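Local atomic coordinates of putative sarcosine dimethylglycine methyltransferase (Galdieria sulphuraria, PDB entry 2O57), a protein that probably transfers methyl groups from S-adenosylmethionine to sarcosine and dimethylglycine. Residues Arg82-Leu87 / Phe104-Asp109; Leu89-Gly94 / Ile108-Ile113; Gly139-Ile144 / Asp158-Ser163; Met183-Pro188 / Met289-Ser294. All coordinates share one frame; numbering follows the deposited sequence.

Interaction 1: residues Arg82-Leu87 / Phe104-Asp109; sequences RQAKGL and FGVSID
With CG anti to the backbone N (chi1 -163°) and bends at chi2 and chi4, the Lys85 side chain runs over Ser107 to Asp109, whose own CG stands beside its backbone N. Strands 85-89 and 107-112, neighbours in the sheet and joined by helix 95-104, form a beta-alpha-beta unit of the Rossmann-like methyltransferase fold. Lys85 NZ reaches Asp109 OD2 at 3.2 Å in a salt bridge, on the syn side but tilted out of the carboxylate plane, and the aliphatic part of the lysine passes Ser107, CD to CB. Asp109 has further partners: OD1 binds Thr135 OG1 and OD2 binds Tyr151 OH, so the carboxylate is gripped from several residues and probably stays ionised.

Below this polar face the backbones pair in parallel register. Ser107 N gives to Ala84 O, Gly86 N to Ser107 O, and Asp109 N to Gly86 O at 2.8 Å. Ahead of the strands, Gln83 N bonds to Gly105 O at 2.9 Å, the donor lying above the carbonyl plane. Gly105, just past helix 95-104, has positive phi, and the Arg82 guanidinium lays one face over its CA and Phe104 O. Ala84 CB meets Val106 CG1 at 4.0 Å. One water joins Gln83 O to Ser107 OG; a second donates to Asp109 OD1 at 2.8 Å and accepts from Lys85 NZ at 3.0 Å.

Interaction 2: residues Leu89-Gly94 / Ile108-Ile113; sequences LGAGYG and IDCLNI
Leu89, the last residue of its strand, lies side by side with Leu111, their CD2 methyls 3.8 Å apart and their side chains pointing the same way. Gly90 follows, its N giving a bond of 2.9 Å to Leu111 O, the final rung of the parallel pairing before the chain leaves the sheet. Its positive phi and psi (89° and 45°) suit a residue without a side chain. At Ala91 the N makes a second, weak bond to the same Leu111 O, and CB presses on Cys110 CB at 3.4 Å, tighter than an ordinary van der Waals contact; Cys110 SG lies almost as near.

Gly92 N then gives a hydrogen bond to Asn112 OD1, 3.2 Å away. Asn112 CG stands anti to its backbone N (chi1 -162°), which carries the amide toward the glycine loop, but Gly92 N approaches from above the amide plane rather than along a lone pair. Asn112 ND2 is held by Gln117 OE1, which settles the turn of the amide. From Ala91 to Gly94 the chain makes a type II' turn, Gly94 N bonding Ala91 O at 2.9 Å, and Gly94 is the N-cap of helix 95-104.

The spacing of Gly90, Gly92 and Gly95 fits the glycine-rich loop that in Rossmann-like methyltransferases lines the S-adenosylmethionine site. Three successive backbone N-H groups find acceptors on strand 107-112, so the loop is held through its main chain while its glycines add little bulk.

Interaction 3: residues Gly139-Ile144 / Asp158-Ser163; sequences GSFLEI and DAFLHS
Two loops at the C-terminal ends of the parallel strands meet here, one following strand 134-138 and the other following strand 151-157. Phe141 carries the contact. Its CG stands beside the backbone N (chi1 -50°), and the ring points across the gap so that its far end reaches Ala159: the methyl CB sits at the ring edge, near its plane, 3.8 Å from Phe141 CZ and equally close to CE2.

Phe160 meets the CD2-CE2 side of the ring. Its CD1 lies 4.0 Å from Phe141 CE2, and the two rings are set obliquely, planes at 52° and centroids 6.0 Å apart. Phe160 also packs edge-to-face on Phe170 and touches Leu89, placing it between this loop and the sheet.

In Rossmann-like methyltransferases, loops at this end of the sheet border the cofactor cleft, and Phe141 packs on Leu89 and, at CZ, on Gly90 of the glycine-rich loop, consistent with that location. The shape of the first loop is set by a type I turn from Ser140 to Glu143, in which Glu143 N bonds to Ser140 O, and by an ST turn in which Leu142 N gives a bond of 3.0 Å to Ser140 OG. The end of Leu142 reaches the second loop, CD2 lying 4.3 Å from Ser163 OG, while Ser163 N is tied back to Phe160 O at 3.0 Å.

Interaction 4: residues Met183-Pro188 / Met289-Ser294; sequences MAITDP and MLFRKS
Phe291 forms the apolar centre with Met183 and Ile185, on the side of the sheet shared with Met289; the two methionines are selenomethionines. Met183 lies alongside the phenylalanine, its CG anti to the backbone N (chi1 172°) and its chain bent at chi3, which brings CE to 3.7 Å from Phe291 CD2. Ile185 approaches differently: its CD1 reaches the edge of the ring, in plane, 3.9 Å from Phe291 CE2. The isoleucine also runs side by side with Met289, Ile185 CG1 standing 4.1 Å from Met289 CB. On the other face Ala184 CB packs on Leu290 CG at 3.9 Å.

Outward from these groups comes the backbone ladder of an antiparallel pair. Met183 with Phe291 and Ile185 with Met289 are hydrogen-bonded pairs, each closed by two N-H...O bonds, whereas Ala184 with Leu290 is non-hydrogen-bonded. Ile185 N meets Met289 O at 3.0 Å with an N-H...O angle of 172°; Phe291 N reaches Met183 O at 2.9 Å in the carbonyl plane. Leu290 CA adds a CA-H...O contact to Met183 O.

Beyond the ladder, Arg292 NH1 bonds to Arg180 O and Asp187 OD2 to Tyr217 OH. Helix 214-223 packs over the Phe291 face, helix 59-76 over the Ala184 and Leu290 face, and strands 151-157 and 226-233 flank the pair in the sheet.

From the N terminus, interaction 1 comes first, pairing strand 85-89 with strand 107-112 around helix 95-104. Interaction 2 opens within that span and closes a little further along the same strand, overlapping interaction 1: it ties the glycine-rich loop to the far end of strand 107-112 and shares Ile108 and Asp109 with interaction 1. Interaction 3 follows in series, joining the loops on either side of strand 151-157; Gly90 of interaction 2 packs against its Phe141. Interaction 4 opens last and closes across about a hundred residues, bringing strand 284-293 back to strand 181-190. Thr186 and Asp187 tie it to interaction 3 through probable hydrogen bonds to Asp158 and Leu161, whereas interactions 1 and 4 share the sheet without touching.

Interaction 1: residues Arg82-Leu87 / Phe104-Asp109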
loop_
_atom_site.group_PDB
_atom_site.type_symbol
_atom_site.label_atom_id
_atom_site.label_comp_id
_atom_site.label_asym_id
_atom_site.label_seq_id
_atom_site.Cartn_x
_atom_site.Cartn_y
_atom_site.Cartn_z
ATOM N N ARG A 82 4.152 24.026 3.912
ATOM C CA ARG A 82 3.387 25.054 4.601
ATOM C C ARG A 82 2.709 25.934 3.565
ATOM O O ARG A 82 3.319 26.294 2.557
ATOM C CB ARG A 82 4.297 25.943 5.460
ATOM C CG ARG A 82 5.105 25.178 6.494
ATOM C CD ARG A 82 5.540 26.087 7.654
ATOM N NE ARG A 82 4.427 26.343 8.571
ATOM C CZ ARG A 82 3.866 25.417 9.357
ATOM N NH1 ARG A 82 4.295 24.152 9.341
ATOM N NH2 ARG A 82 2.859 25.752 10.157
ATOM N N GLN A 83 1.442 26.254 3.813
ATOM C CA GLN A 83 0.629 27.069 2.894
ATOM C C GLN A 83 0.256 26.432 1.517
ATOM O O GLN A 83 -0.397 27.086 0.687
ATOM C CB GLN A 83 1.239 28.469 2.716
ATOM C CG GLN A 83 1.354 29.272 4.029
ATOM C CD GLN A 83 1.753 30.727 3.782
ATOM O OE1 GLN A 83 1.061 31.655 4.211
ATOM N NE2 GLN A 83 2.865 30.932 3.082
ATOM N N ALA A 84 0.635 25.164 1.280
ATOM C CA ALA A 84 0.112 24.434 0.123
ATOM C C ALA A 84 -1.400 24.353 0.274
ATOM O O ALA A 84 -1.928 24.297 1.384
ATOM C CB ALA A 84 0.723 22.996 0.017
ATOM N N LYS A 85 -2.099 24.329 -0.839
ATOM C CA LYS A 85 -3.553 24.347 -0.810
ATOM C C LYS A 85 -4.110 23.007 -1.264
ATOM O O LYS A 85 -3.821 22.533 -2.373
ATOM C CB LYS A 85 -4.074 25.467 -1.733
ATOM C CG LYS A 85 -5.508 25.830 -1.474
ATOM C CD LYS A 85 -5.602 27.103 -0.682
ATOM C CE LYS A 85 -7.072 27.487 -0.496
ATOM N NZ LYS A 85 -7.726 27.833 -1.817
ATOM N N GLY A 86 -4.900 22.401 -0.386
ATOM C CA GLY A 86 -5.519 21.137 -0.703
ATOM C C GLY A 86 -7.011 21.221 -0.662
ATOM O O GLY A 86 -7.588 22.156 -0.057
ATOM N N LEU A 87 -7.614 20.242 -1.328
ATOM C CA LEU A 87 -9.039 20.070 -1.443
ATOM C C LEU A 87 -9.420 18.729 -0.831
ATOM O O LEU A 87 -8.863 17.659 -1.213
ATOM C CB LEU A 87 -9.424 20.128 -2.927
ATOM C CG LEU A 87 -10.872 19.790 -3.255
ATOM C CD1 LEU A 87 -11.862 20.802 -2.567
ATOM C CD2 LEU A 87 -11.102 19.642 -4.757
ATOM N N PHE A 104 0.852 19.838 9.099
ATOM C CA PHE A 104 1.652 20.389 7.981
ATOM C C PHE A 104 1.532 21.911 7.779
ATOM O O PHE A 104 2.330 22.505 7.052
ATOM C CB PHE A 104 1.279 19.662 6.669
ATOM C CG PHE A 104 1.595 18.202 6.691
ATOM C CD1 PHE A 104 2.902 17.756 6.443
ATOM C CD2 PHE A 104 0.599 17.262 7.002
ATOM C CE1 PHE A 104 3.208 16.395 6.477
ATOM C CE2 PHE A 104 0.887 15.883 7.039
ATOM C CZ PHE A 104 2.195 15.446 6.792
ATOM N N GLY A 105 0.555 22.554 8.410
ATOM C CA GLY A 105 0.328 23.978 8.172
ATOM C C GLY A 105 -0.103 24.311 6.740
ATOM O O GLY A 105 0.125 25.425 6.260
ATOM N N VAL A 106 -0.718 23.348 6.050
ATOM C CA VAL A 106 -1.369 23.592 4.766
ATOM C C VAL A 106 -2.708 24.314 5.005
ATOM O O VAL A 106 -3.180 24.444 6.146
ATOM C CB VAL A 106 -1.693 22.235 4.016
ATOM C CG1 VAL A 106 -0.423 21.534 3.516
ATOM C CG2 VAL A 106 -2.536 21.292 4.913
ATOM N N SER A 107 -3.337 24.728 3.915
ATOM C CA SER A 107 -4.719 25.189 3.926
ATOM C C SER A 107 -5.600 24.166 3.204
ATOM O O SER A 107 -5.188 23.589 2.191
ATOM C CB SER A 107 -4.801 26.536 3.211
ATOM O OG SER A 107 -4.043 27.521 3.929
ATOM N N ILE A 108 -6.803 23.944 3.715
ATOM C CA ILE A 108 -7.703 22.933 3.157
ATOM C C ILE A 108 -9.067 23.536 2.846
ATOM O O ILE A 108 -9.690 24.144 3.726
ATOM C CB ILE A 108 -7.934 21.746 4.143
ATOM C CG1 ILE A 108 -6.604 21.057 4.548
ATOM C CG2 ILE A 108 -8.924 20.720 3.558
ATOM C CD1 ILE A 108 -6.027 20.177 3.481
ATOM N N ASP A 109 -9.553 23.315 1.620
ATOM C CA ASP A 109 -10.961 23.571 1.315
ATOM C C ASP A 109 -11.680 22.224 1.382
ATOM O O ASP A 109 -11.281 21.277 0.700
ATOM C CB ASP A 109 -11.139 24.154 -0.077
ATOM C CG ASP A 109 -10.555 25.553 -0.212
ATOM O OD1 ASP A 109 -10.397 26.263 0.794
ATOM O OD2 ASP A 109 -10.288 25.953 -1.338
HETATM O O HOH W 1 -2.605 28.772 1.607
HETATM O O HOH W 2 -9.983 28.864 -0.080
#

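Interaction 2: residues Leu89-Gly94 / Ile108-Ile113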
loop_
_atom_site.group_PDB
_atom_site.type_symbol
_atom_site.label_atom_id
_atom_site.label_comp_id
_atom_site.label_asym_id
_atom_site.label_seq_id
_atom_site.Cartn_x
_atom_site.Cartn_y
_atom_site.Cartn_z
ATOM N N LEU A 89 -12.184 16.097 -0.655
ATOM C CA LEU A 89 -13.406 15.655 -1.308
ATOM C C LEU A 89 -14.124 14.644 -0.412
ATOM O O LEU A 89 -13.644 13.527 -0.191
ATOM C CB LEU A 89 -13.085 15.075 -2.699
ATOM C CG LEU A 89 -12.650 16.039 -3.804
ATOM C CD1 LEU A 89 -12.343 15.270 -5.069
ATOM C CD2 LEU A 89 -13.780 17.056 -4.130
ATOM N N GLY A 90 -15.251 15.047 0.139
ATOM C CA GLY A 90 -16.025 14.183 1.032
ATOM C C GLY A 90 -15.536 14.380 2.451
ATOM O O GLY A 90 -15.339 13.426 3.188
ATOM N N ALA A 91 -15.354 15.639 2.843
ATOM C CA ALA A 91 -14.660 15.956 4.084
ATOM C C ALA A 91 -15.359 15.575 5.423
ATOM O O ALA A 91 -14.739 15.622 6.476
ATOM C CB ALA A 91 -14.303 17.444 4.058
ATOM N N GLY A 92 -16.654 15.267 5.383
ATOM C CA GLY A 92 -17.424 14.885 6.578
ATOM C C GLY A 92 -17.418 16.037 7.555
ATOM O O GLY A 92 -17.720 17.169 7.182
ATOM N N TYR A 93 -17.052 15.757 8.796
ATOM C CA TYR A 93 -16.983 16.765 9.836
ATOM C C TYR A 93 -15.691 17.546 9.855
ATOM O O TYR A 93 -15.532 18.445 10.696
ATOM C CB TYR A 93 -17.250 16.173 11.227
ATOM C CG TYR A 93 -18.640 15.586 11.353
ATOM C CD1 TYR A 93 -19.757 16.423 11.459
ATOM C CD2 TYR A 93 -18.844 14.195 11.337
ATOM C CE1 TYR A 93 -21.052 15.895 11.552
ATOM C CE2 TYR A 93 -20.151 13.644 11.427
ATOM C CZ TYR A 93 -21.243 14.512 11.553
ATOM O OH TYR A 93 -22.533 14.047 11.656
ATOM N N GLY A 94 -14.776 17.210 8.946
ATOM C CA GLY A 94 -13.575 18.002 8.746
ATOM C C GLY A 94 -12.389 17.492 9.539
ATOM O O GLY A 94 -11.398 18.184 9.675
ATOM N N ILE A 108 -6.803 23.944 3.715
ATOM C CA ILE A 108 -7.703 22.933 3.157
ATOM C C ILE A 108 -9.067 23.536 2.846
ATOM O O ILE A 108 -9.690 24.144 3.726
ATOM C CB ILE A 108 -7.934 21.746 4.143
ATOM C CG1 ILE A 108 -6.604 21.057 4.548
ATOM C CG2 ILE A 108 -8.924 20.720 3.558
ATOM C CD1 ILE A 108 -6.027 20.177 3.481
ATOM N N ASP A 109 -9.553 23.315 1.620
ATOM C CA ASP A 109 -10.961 23.571 1.315
ATOM C C ASP A 109 -11.680 22.224 1.382
ATOM O O ASP A 109 -11.281 21.277 0.700
ATOM C CB ASP A 109 -11.139 24.154 -0.077
ATOM C CG ASP A 109 -10.555 25.553 -0.212
ATOM O OD1 ASP A 109 -10.397 26.263 0.794
ATOM O OD2 ASP A 109 -10.288 25.953 -1.338
ATOM N N CYS A 110 -12.765 22.166 2.160
ATOM C CA CYS A 110 -13.558 20.948 2.277
ATOM C C CYS A 110 -14.737 21.064 1.324
ATOM O O CYS A 110 -15.389 22.129 1.266
ATOM C CB CYS A 110 -14.051 20.769 3.729
ATOM S SG CYS A 110 -12.790 20.531 4.943
ATOM N N LEU A 111 -15.000 20.006 0.559
ATOM C CA LEU A 111 -16.199 19.941 -0.270
ATOM C C LEU A 111 -17.029 18.783 0.211
ATOM O O LEU A 111 -16.538 17.652 0.290
ATOM C CB LEU A 111 -15.881 19.793 -1.762
ATOM C CG LEU A 111 -17.090 19.903 -2.701
ATOM C CD1 LEU A 111 -17.655 21.313 -2.678
ATOM C CD2 LEU A 111 -16.626 19.549 -4.127
ATOM N N ASN A 112 -18.282 19.050 0.555
ATOM C CA ASN A 112 -19.088 18.008 1.153
ATOM C C ASN A 112 -20.558 18.265 0.814
ATOM O O ASN A 112 -20.985 19.432 0.785
ATOM C CB ASN A 112 -18.861 18.035 2.668
ATOM C CG ASN A 112 -19.280 16.767 3.369
ATOM O OD1 ASN A 112 -18.792 15.674 3.055
ATOM N ND2 ASN A 112 -20.110 16.907 4.400
ATOM N N ILE A 113 -21.302 17.186 0.591
ATOM C CA ILE A 113 -22.693 17.269 0.157
ATOM C C ILE A 113 -23.679 17.401 1.318
ATOM O O ILE A 113 -24.814 17.752 1.092
ATOM C CB ILE A 113 -23.095 16.066 -0.786
ATOM C CG1 ILE A 113 -24.320 16.392 -1.649
ATOM C CG2 ILE A 113 -23.300 14.750 -0.002
ATOM C CD1 ILE A 113 -24.090 17.460 -2.763
#

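Interaction 3: residues Gly139-Ile144 / Asp158-Ser163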
loop_
_atom_site.group_PDB
_atom_site.type_symbol
_atom_site.label_atom_id
_atom_site.label_comp_id
_atom_site.label_asym_id
_atom_site.label_seq_id
_atom_site.Cartn_x
_atom_site.Cartn_y
_atom_site.Cartn_z
ATOM N N GLY A 139 -21.167 21.089 -2.035
ATOM C CA GLY A 139 -21.276 20.756 -3.436
ATOM C C GLY A 139 -20.945 19.320 -3.781
ATOM O O GLY A 139 -20.785 18.453 -2.894
ATOM N N SER A 140 -20.847 19.103 -5.094
ATOM C CA SER A 140 -20.745 17.787 -5.704
ATOM C C SER A 140 -19.367 17.623 -6.344
ATOM O O SER A 140 -18.840 18.595 -6.881
ATOM C CB SER A 140 -21.819 17.717 -6.783
ATOM O OG SER A 140 -21.600 16.636 -7.660
ATOM N N PHE A 141 -18.815 16.392 -6.322
ATOM C CA PHE A 141 -17.548 16.087 -7.011
ATOM C C PHE A 141 -17.705 16.158 -8.523
ATOM O O PHE A 141 -16.698 16.202 -9.228
ATOM C CB PHE A 141 -17.029 14.660 -6.737
ATOM C CG PHE A 141 -16.971 14.262 -5.293
ATOM C CD1 PHE A 141 -17.094 15.200 -4.265
ATOM C CD2 PHE A 141 -16.756 12.914 -4.969
ATOM C CE1 PHE A 141 -17.020 14.812 -2.931
ATOM C CE2 PHE A 141 -16.687 12.509 -3.646
ATOM C CZ PHE A 141 -16.828 13.459 -2.612
ATOM N N LEU A 142 -18.954 16.127 -9.012
ATOM C CA LEU A 142 -19.228 16.228 -10.451
ATOM C C LEU A 142 -19.140 17.686 -10.920
ATOM O O LEU A 142 -19.003 17.954 -12.105
ATOM C CB LEU A 142 -20.592 15.615 -10.782
ATOM C CG LEU A 142 -20.784 14.170 -10.316
ATOM C CD1 LEU A 142 -22.176 13.603 -10.689
ATOM C CD2 LEU A 142 -19.685 13.287 -10.871
ATOM N N GLU A 143 -19.177 18.621 -9.969
ATOM C CA GLU A 143 -19.095 20.030 -10.284
ATOM C C GLU A 143 -18.374 20.783 -9.161
ATOM O O GLU A 143 -18.981 21.545 -8.385
ATOM C CB GLU A 143 -20.508 20.584 -10.503
ATOM C CG GLU A 143 -20.573 21.746 -11.480
ATOM C CD GLU A 143 -22.002 22.232 -11.715
ATOM O OE1 GLU A 143 -22.289 23.406 -11.349
ATOM O OE2 GLU A 143 -22.844 21.437 -12.231
ATOM N N ILE A 144 -17.072 20.563 -9.072
ATOM C CA ILE A 144 -16.300 21.159 -7.993
ATOM C C ILE A 144 -16.369 22.676 -8.189
ATOM O O ILE A 144 -16.007 23.174 -9.261
ATOM C CB ILE A 144 -14.850 20.621 -7.952
ATOM C CG1 ILE A 144 -14.852 19.071 -7.807
ATOM C CG2 ILE A 144 -14.082 21.314 -6.845
ATOM C CD1 ILE A 144 -13.416 18.406 -7.838
ATOM N N ASP A 158 -12.621 7.402 1.310
ATOM C CA ASP A 158 -13.829 6.546 1.258
ATOM C C ASP A 158 -15.065 7.279 0.739
ATOM O O ASP A 158 -16.183 6.905 1.046
ATOM C CB ASP A 158 -14.108 5.928 2.645
ATOM C CG ASP A 158 -12.911 5.111 3.173
ATOM O OD1 ASP A 158 -11.984 4.806 2.374
ATOM O OD2 ASP A 158 -12.928 4.768 4.371
ATOM N N ALA A 159 -14.850 8.310 -0.061
ATOM C CA ALA A 159 -15.965 9.115 -0.583
ATOM C C ALA A 159 -16.411 8.728 -1.994
ATOM O O ALA A 159 -17.572 8.949 -2.355
ATOM C CB ALA A 159 -15.577 10.577 -0.559
ATOM N N PHE A 160 -15.482 8.251 -2.823
ATOM C CA PHE A 160 -15.769 7.984 -4.259
ATOM C C PHE A 160 -16.743 6.798 -4.394
ATOM O O PHE A 160 -17.482 6.718 -5.376
ATOM C CB PHE A 160 -14.472 7.646 -5.020
ATOM C CG PHE A 160 -13.584 8.845 -5.388
ATOM C CD1 PHE A 160 -13.665 10.092 -4.732
ATOM C CD2 PHE A 160 -12.658 8.707 -6.420
ATOM C CE1 PHE A 160 -12.810 11.158 -5.090
ATOM C CE2 PHE A 160 -11.816 9.751 -6.784
ATOM C CZ PHE A 160 -11.896 10.995 -6.112
ATOM N N LEU A 161 -16.755 5.911 -3.390
ATOM C CA LEU A 161 -17.656 4.745 -3.342
ATOM C C LEU A 161 -19.086 5.082 -3.795
ATOM O O LEU A 161 -19.680 4.342 -4.586
ATOM C CB LEU A 161 -17.687 4.109 -1.917
ATOM C CG LEU A 161 -18.686 2.962 -1.631
ATOM C CD1 LEU A 161 -18.340 1.762 -2.464
ATOM C CD2 LEU A 161 -18.677 2.554 -0.172
ATOM N N HIS A 162 -19.626 6.183 -3.288
ATOM C CA HIS A 162 -21.023 6.552 -3.501
ATOM C C HIS A 162 -21.280 7.381 -4.761
ATOM O O HIS A 162 -22.437 7.569 -5.201
ATOM C CB HIS A 162 -21.515 7.297 -2.266
ATOM C CG HIS A 162 -21.276 6.547 -0.990
ATOM N ND1 HIS A 162 -21.917 5.360 -0.699
ATOM C CD2 HIS A 162 -20.450 6.798 0.054
ATOM C CE1 HIS A 162 -21.517 4.925 0.483
ATOM N NE2 HIS A 162 -20.620 5.775 0.958
ATOM N N SER A 163 -20.203 7.868 -5.361
ATOM C CA SER A 163 -20.321 8.709 -6.519
ATOM C C SER A 163 -20.667 7.898 -7.747
ATOM O O SER A 163 -19.965 6.935 -8.090
ATOM C CB SER A 163 -19.009 9.440 -6.750
ATOM O OG SER A 163 -19.229 10.587 -7.521
#

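Interaction 4: residues Met183-Pro188 / Met289-Ser294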
loop_
_atom_site.group_PDB
_atom_site.type_symbol
_atom_site.label_atom_id
_atom_site.label_comp_id
_atom_site.label_asym_id
_atom_site.label_seq_id
_atom_site.Cartn_x
_atom_site.Cartn_y
_atom_site.Cartn_z
HETATM N N MSE A 183 -2.915 13.668 -5.996
HETATM C CA MSE A 183 -4.145 13.275 -5.322
HETATM C C MSE A 183 -3.953 11.980 -4.562
HETATM O O MSE A 183 -3.488 10.985 -5.138
HETATM C CB MSE A 183 -5.278 13.095 -6.328
HETATM C CG MSE A 183 -6.536 12.502 -5.670
HETATM SE SE MSE A 183 -8.204 12.798 -6.629
HETATM C CE MSE A 183 -7.964 11.612 -8.056
ATOM N N ALA A 184 -4.372 11.965 -3.302
ATOM C CA ALA A 184 -4.354 10.738 -2.500
ATOM C C ALA A 184 -5.794 10.338 -2.169
ATOM O O ALA A 184 -6.552 11.131 -1.593
ATOM C CB ALA A 184 -3.520 10.925 -1.210
ATOM N N ILE A 185 -6.177 9.111 -2.538
ATOM C CA ILE A 185 -7.539 8.618 -2.268
ATOM C C ILE A 185 -7.517 7.270 -1.602
ATOM O O ILE A 185 -6.526 6.502 -1.729
ATOM C CB ILE A 185 -8.444 8.524 -3.533
ATOM C CG1 ILE A 185 -7.964 7.413 -4.509
ATOM C CG2 ILE A 185 -8.520 9.871 -4.219
ATOM C CD1 ILE A 185 -9.000 7.108 -5.614
ATOM N N THR A 186 -8.587 6.990 -0.860
ATOM C CA THR A 186 -8.868 5.649 -0.350
ATOM C C THR A 186 -10.344 5.357 -0.679
ATOM O O THR A 186 -11.141 6.291 -0.793
ATOM C CB THR A 186 -8.603 5.454 1.208
ATOM O OG1 THR A 186 -9.565 6.172 2.030
ATOM C CG2 THR A 186 -7.164 5.733 1.616
ATOM N N ASP A 187 -10.701 4.087 -0.870
ATOM C CA ASP A 187 -12.091 3.748 -1.167
ATOM C C ASP A 187 -12.314 2.273 -0.924
ATOM O O ASP A 187 -11.531 1.427 -1.394
ATOM C CB ASP A 187 -12.370 4.075 -2.648
ATOM C CG ASP A 187 -13.807 4.590 -2.902
ATOM O OD1 ASP A 187 -14.415 5.196 -2.000
ATOM O OD2 ASP A 187 -14.292 4.406 -4.042
ATOM N N PRO A 188 -13.411 1.931 -0.239
ATOM C CA PRO A 188 -13.814 0.528 -0.316
ATOM C C PRO A 188 -14.105 0.232 -1.785
ATOM O O PRO A 188 -14.616 1.118 -2.524
ATOM C CB PRO A 188 -15.116 0.490 0.483
ATOM C CG PRO A 188 -15.052 1.721 1.425
ATOM C CD PRO A 188 -14.350 2.760 0.559
HETATM N N MSE A 289 -4.758 4.885 -3.381
HETATM C CA MSE A 289 -3.989 5.273 -4.563
HETATM C C MSE A 289 -3.447 6.692 -4.478
HETATM O O MSE A 289 -4.058 7.551 -3.876
HETATM C CB MSE A 289 -4.831 5.192 -5.829
HETATM C CG MSE A 289 -5.762 3.986 -5.879
HETATM SE SE MSE A 289 -7.004 3.931 -7.348
HETATM C CE MSE A 289 -5.768 3.564 -8.845
ATOM N N LEU A 290 -2.311 6.927 -5.125
ATOM C CA LEU A 290 -1.821 8.284 -5.314
ATOM C C LEU A 290 -1.589 8.513 -6.790
ATOM O O LEU A 290 -1.083 7.631 -7.517
ATOM C CB LEU A 290 -0.544 8.542 -4.540
ATOM C CG LEU A 290 -0.705 8.945 -3.068
ATOM C CD1 LEU A 290 -0.925 7.635 -2.197
ATOM C CD2 LEU A 290 0.586 9.602 -2.744
ATOM N N PHE A 291 -1.978 9.699 -7.230
ATOM C CA PHE A 291 -1.859 10.092 -8.626
ATOM C C PHE A 291 -1.106 11.394 -8.694
ATOM O O PHE A 291 -1.104 12.159 -7.724
ATOM C CB PHE A 291 -3.236 10.356 -9.239
ATOM C CG PHE A 291 -4.217 9.222 -9.107
ATOM C CD1 PHE A 291 -4.243 8.192 -10.045
ATOM C CD2 PHE A 291 -5.147 9.215 -8.070
ATOM C CE1 PHE A 291 -5.180 7.153 -9.941
ATOM C CE2 PHE A 291 -6.095 8.192 -7.965
ATOM C CZ PHE A 291 -6.107 7.160 -8.900
ATOM N N ARG A 292 -0.478 11.661 -9.831
ATOM C CA ARG A 292 0.024 12.996 -10.086
ATOM C C ARG A 292 -0.506 13.507 -11.426
ATOM O O ARG A 292 -0.623 12.744 -12.387
ATOM C CB ARG A 292 1.553 13.037 -10.054
ATOM C CG ARG A 292 2.132 14.456 -10.171
ATOM C CD ARG A 292 3.660 14.519 -10.239
ATOM N NE ARG A 292 4.371 14.087 -9.034
ATOM C CZ ARG A 292 4.621 14.824 -7.943
ATOM N NH1 ARG A 292 4.174 16.092 -7.802
ATOM N NH2 ARG A 292 5.322 14.267 -6.968
ATOM N N LYS A 293 -0.852 14.789 -11.483
ATOM C CA LYS A 293 -1.236 15.426 -12.738
ATOM C C LYS A 293 0.010 15.707 -13.629
ATOM O O LYS A 293 0.621 16.789 -13.569
ATOM C CB LYS A 293 -2.010 16.720 -12.489
ATOM C CG LYS A 293 -2.550 17.353 -13.764
ATOM C CD LYS A 293 -3.532 18.521 -13.448
ATOM C CE LYS A 293 -3.856 19.348 -14.694
ATOM N NZ LYS A 293 -4.826 20.461 -14.351
ATOM N N SER A 294 0.384 14.696 -14.408
ATOM C CA SER A 294 1.537 14.739 -15.324
ATOM C C SER A 294 1.401 13.542 -16.243
ATOM O O SER A 294 0.740 12.547 -15.898
ATOM C CB SER A 294 2.892 14.655 -14.582
ATOM O OG SER A 294 2.968 13.465 -13.813
#